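Choline dehydrogenase and related flavoproteins (Aspergillus oryzae, PDB 3Q9T) oxidises formate as a flavoenzyme of the glucose-methanol-choline oxidoreductase family, with 8-formyl-FAD at its catalytic site. Local coordinates at residues Val10-Gly15 / Leu264-Phe269. Residues are numbered along the deposited sequence; the frame is centred on the assembly and turned at random.
Sequences VIVGGG and LSQGVF. With FAY ([(2R,3S,4R,5R)-5-(6-amino-9H-purin-9-yl)-3,4-dihydroxytetrahydrofuran-2-yl]methyl (2R,3S,4S)-5-(8-formyl-7-methyl-2,4-dioxo-3,4-dihydrobenzo[g]pteridin-10(2H)-yl)-2,3,4-trihydroxypentyl dihydrogen diphosphate), chain D.
Val12 and Leu264 pair in parallel at the ends of the central strand 9-12 and its neighbour 261-264 in a five-stranded parallel sheet. Their CA atoms lie 4.9 Å apart, and Ser265 N donates to Val12 O at 2.9 Å with an N-H...O angle of 153°. Beyond this bond both chains turn along the cofactor. Gly13 CA comes within 3.4 Å of FAY O4B, at backbone angles that call for glycine, and Gly13 O lies 3.5 Å from Ser265 CB. Val12 and Leu264 point to the same face of the sheet, where Val12 CG1 meets Leu264 CD1 at 3.9 Å; helix 267-277 packs on this face through Leu274 on Val12 and Leu275 on Leu264. With CG1 anti to the backbone N (chi1 -179°), the same methyl also reaches Gln266 OE1 at 3.4 Å. The Gln266 chain, extended beyond CG, runs between Val12 and the adenine, and its amide lies nearly flat over one adenine face, with CD 3.4 Å from FAY C5A. Ser229 hydrogen-bonds OE1 and helps fix the amide, while Ser265 turns OG to the carbonyl of Ala541. The glycine turn, which fits the Rossmann-type GxGxxG pattern, is consistent with a buried, close-fitting seat for the adenosine part, with the Gln266 amide meeting the purine.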
# COMPACT_ATOMS: atom_id res chain seq x y z
N VAL A 10 -9.51 -25.96 -28.26
CA VAL A 10 -9.44 -24.52 -28.03
C VAL A 10 -8.54 -24.26 -26.83
O VAL A 10 -8.78 -24.79 -25.75
CB VAL A 10 -10.83 -23.92 -27.78
CG1 VAL A 10 -10.73 -22.47 -27.39
CG2 VAL A 10 -11.73 -24.09 -29.03
N ILE A 11 -7.48 -23.48 -27.03
CA ILE A 11 -6.68 -23.01 -25.89
C ILE A 11 -7.08 -21.57 -25.53
O ILE A 11 -7.04 -20.67 -26.38
CB ILE A 11 -5.16 -23.10 -26.14
CG1 ILE A 11 -4.66 -24.55 -26.05
CG2 ILE A 11 -4.40 -22.25 -25.11
CD1 ILE A 11 -5.11 -25.42 -27.18
N VAL A 12 -7.48 -21.38 -24.29
CA VAL A 12 -7.92 -20.07 -23.81
C VAL A 12 -6.79 -19.41 -23.05
O VAL A 12 -6.55 -19.74 -21.89
CB VAL A 12 -9.14 -20.21 -22.88
CG1 VAL A 12 -9.63 -18.85 -22.41
CG2 VAL A 12 -10.26 -20.93 -23.62
N GLY A 13 -6.11 -18.48 -23.72
CA GLY A 13 -4.92 -17.85 -23.17
C GLY A 13 -3.68 -18.37 -23.87
O GLY A 13 -3.23 -19.47 -23.59
N GLY A 14 -3.13 -17.59 -24.81
CA GLY A 14 -1.94 -17.99 -25.53
C GLY A 14 -0.66 -17.66 -24.77
O GLY A 14 0.23 -17.00 -25.29
N GLY A 15 -0.57 -18.14 -23.54
CA GLY A 15 0.59 -17.87 -22.71
C GLY A 15 1.63 -18.98 -22.72
O GLY A 15 1.78 -19.73 -23.70
N LEU A 264 -7.88 -24.43 -20.53
CA LEU A 264 -7.81 -23.11 -19.93
C LEU A 264 -6.38 -22.83 -19.46
O LEU A 264 -5.86 -23.53 -18.59
CB LEU A 264 -8.80 -23.01 -18.78
CG LEU A 264 -8.82 -21.70 -17.98
CD1 LEU A 264 -8.94 -20.50 -18.90
CD2 LEU A 264 -9.96 -21.71 -16.94
N SER A 265 -5.76 -21.82 -20.05
CA SER A 265 -4.38 -21.44 -19.81
C SER A 265 -4.24 -19.92 -19.56
O SER A 265 -3.32 -19.28 -20.09
CB SER A 265 -3.53 -21.84 -21.02
OG SER A 265 -3.61 -23.24 -21.29
N GLN A 266 -5.12 -19.34 -18.76
CA GLN A 266 -5.10 -17.89 -18.62
C GLN A 266 -4.18 -17.42 -17.50
O GLN A 266 -4.11 -16.23 -17.22
CB GLN A 266 -6.52 -17.31 -18.45
CG GLN A 266 -7.36 -17.33 -19.74
CD GLN A 266 -8.54 -16.36 -19.66
OE1 GLN A 266 -9.06 -15.93 -20.67
NE2 GLN A 266 -8.96 -16.04 -18.44
N GLY A 267 -3.45 -18.36 -16.90
CA GLY A 267 -2.47 -18.02 -15.87
C GLY A 267 -3.07 -18.02 -14.48
O GLY A 267 -4.29 -18.02 -14.32
N VAL A 268 -2.19 -18.00 -13.47
CA VAL A 268 -2.59 -18.10 -12.07
C VAL A 268 -3.66 -17.12 -11.59
O VAL A 268 -4.43 -17.44 -10.67
CB VAL A 268 -1.35 -17.94 -11.12
CG1 VAL A 268 -0.82 -16.51 -11.19
CG2 VAL A 268 -1.72 -18.34 -9.67
N PHE A 269 -3.74 -15.94 -12.20
CA PHE A 269 -4.75 -14.97 -11.77
C PHE A 269 -6.05 -15.05 -12.58
O PHE A 269 -7.13 -14.94 -12.01
CB PHE A 269 -4.20 -13.54 -11.78
CG PHE A 269 -2.95 -13.34 -10.96
CD1 PHE A 269 -1.86 -12.66 -11.49
CD2 PHE A 269 -2.88 -13.82 -9.65
CE1 PHE A 269 -0.70 -12.47 -10.74
CE2 PHE A 269 -1.72 -13.65 -8.89
CZ PHE A 269 -0.64 -12.98 -9.42
P FAY D . 1.43 -19.25 -17.42
N1 FAY D . 10.02 -17.58 -14.15
C2 FAY D . 11.28 -18.09 -14.44
O2 FAY D . 11.44 -19.30 -14.55
N3 FAY D . 12.21 -17.29 -15.06
C4 FAY D . 12.15 -15.93 -14.86
O4 FAY D . 13.22 -15.32 -14.72
N5 FAY D . 10.78 -14.04 -14.37
C6 FAY D . 9.42 -12.13 -14.44
C7 FAY D . 8.18 -11.52 -14.54
C8 FAY D . 7.02 -12.31 -14.57
O8 FAY D . 4.74 -12.32 -15.09
C9 FAY D . 7.15 -13.71 -14.62
PA FAY D . 0.90 -16.75 -18.63
C1' FAY D . 7.30 -16.64 -14.43
C10 FAY D . 9.80 -16.22 -14.18
N10 FAY D . 8.51 -15.71 -14.29
N1A FAY D . -8.82 -13.08 -22.02
O1A FAY D . 0.73 -15.39 -18.03
C1B FAY D . -3.82 -14.52 -21.40
O1P FAY D . 1.24 -20.04 -18.69
C2' FAY D . 7.09 -17.09 -15.90
O2' FAY D . 7.23 -15.97 -16.70
C2A FAY D . -7.93 -13.47 -23.00
O2A FAY D . 2.24 -16.97 -19.26
C2B FAY D . -2.64 -13.64 -21.01
O2B FAY D . -2.52 -12.49 -21.82
O2P FAY D . 0.87 -19.99 -16.22
C3' FAY D . 5.82 -17.89 -16.36
O3' FAY D . 5.29 -17.52 -17.62
N3A FAY D . -6.63 -13.82 -22.67
C3B FAY D . -1.48 -14.58 -21.21
O3B FAY D . -1.13 -14.58 -22.57
O3P FAY D . 0.63 -17.86 -17.52
C4' FAY D . 4.68 -17.91 -15.38
O4' FAY D . 5.24 -18.28 -14.13
C4A FAY D . -6.24 -13.78 -21.37
C4B FAY D . -2.06 -15.94 -20.91
O4B FAY D . -3.47 -15.80 -20.91
C4X FAY D . 10.92 -15.40 -14.41
C5' FAY D . 3.58 -18.89 -15.84
O5' FAY D . 2.99 -18.81 -17.15
C5A FAY D . -7.13 -13.40 -20.37
C5B FAY D . -1.57 -16.47 -19.58
O5B FAY D . -0.25 -16.93 -19.76
C5X FAY D . 9.51 -13.51 -14.28
C6A FAY D . -8.43 -13.04 -20.70
N6A FAY D . -9.26 -12.57 -19.75
N7A FAY D . -6.48 -13.46 -19.19
C7M FAY D . 8.11 -10.02 -14.42
C8A FAY D . -5.21 -13.88 -19.41
C8M FAY D . 5.77 -11.69 -15.06
C9A FAY D . 8.38 -14.32 -14.43
N9A FAY D . -5.05 -14.08 -20.75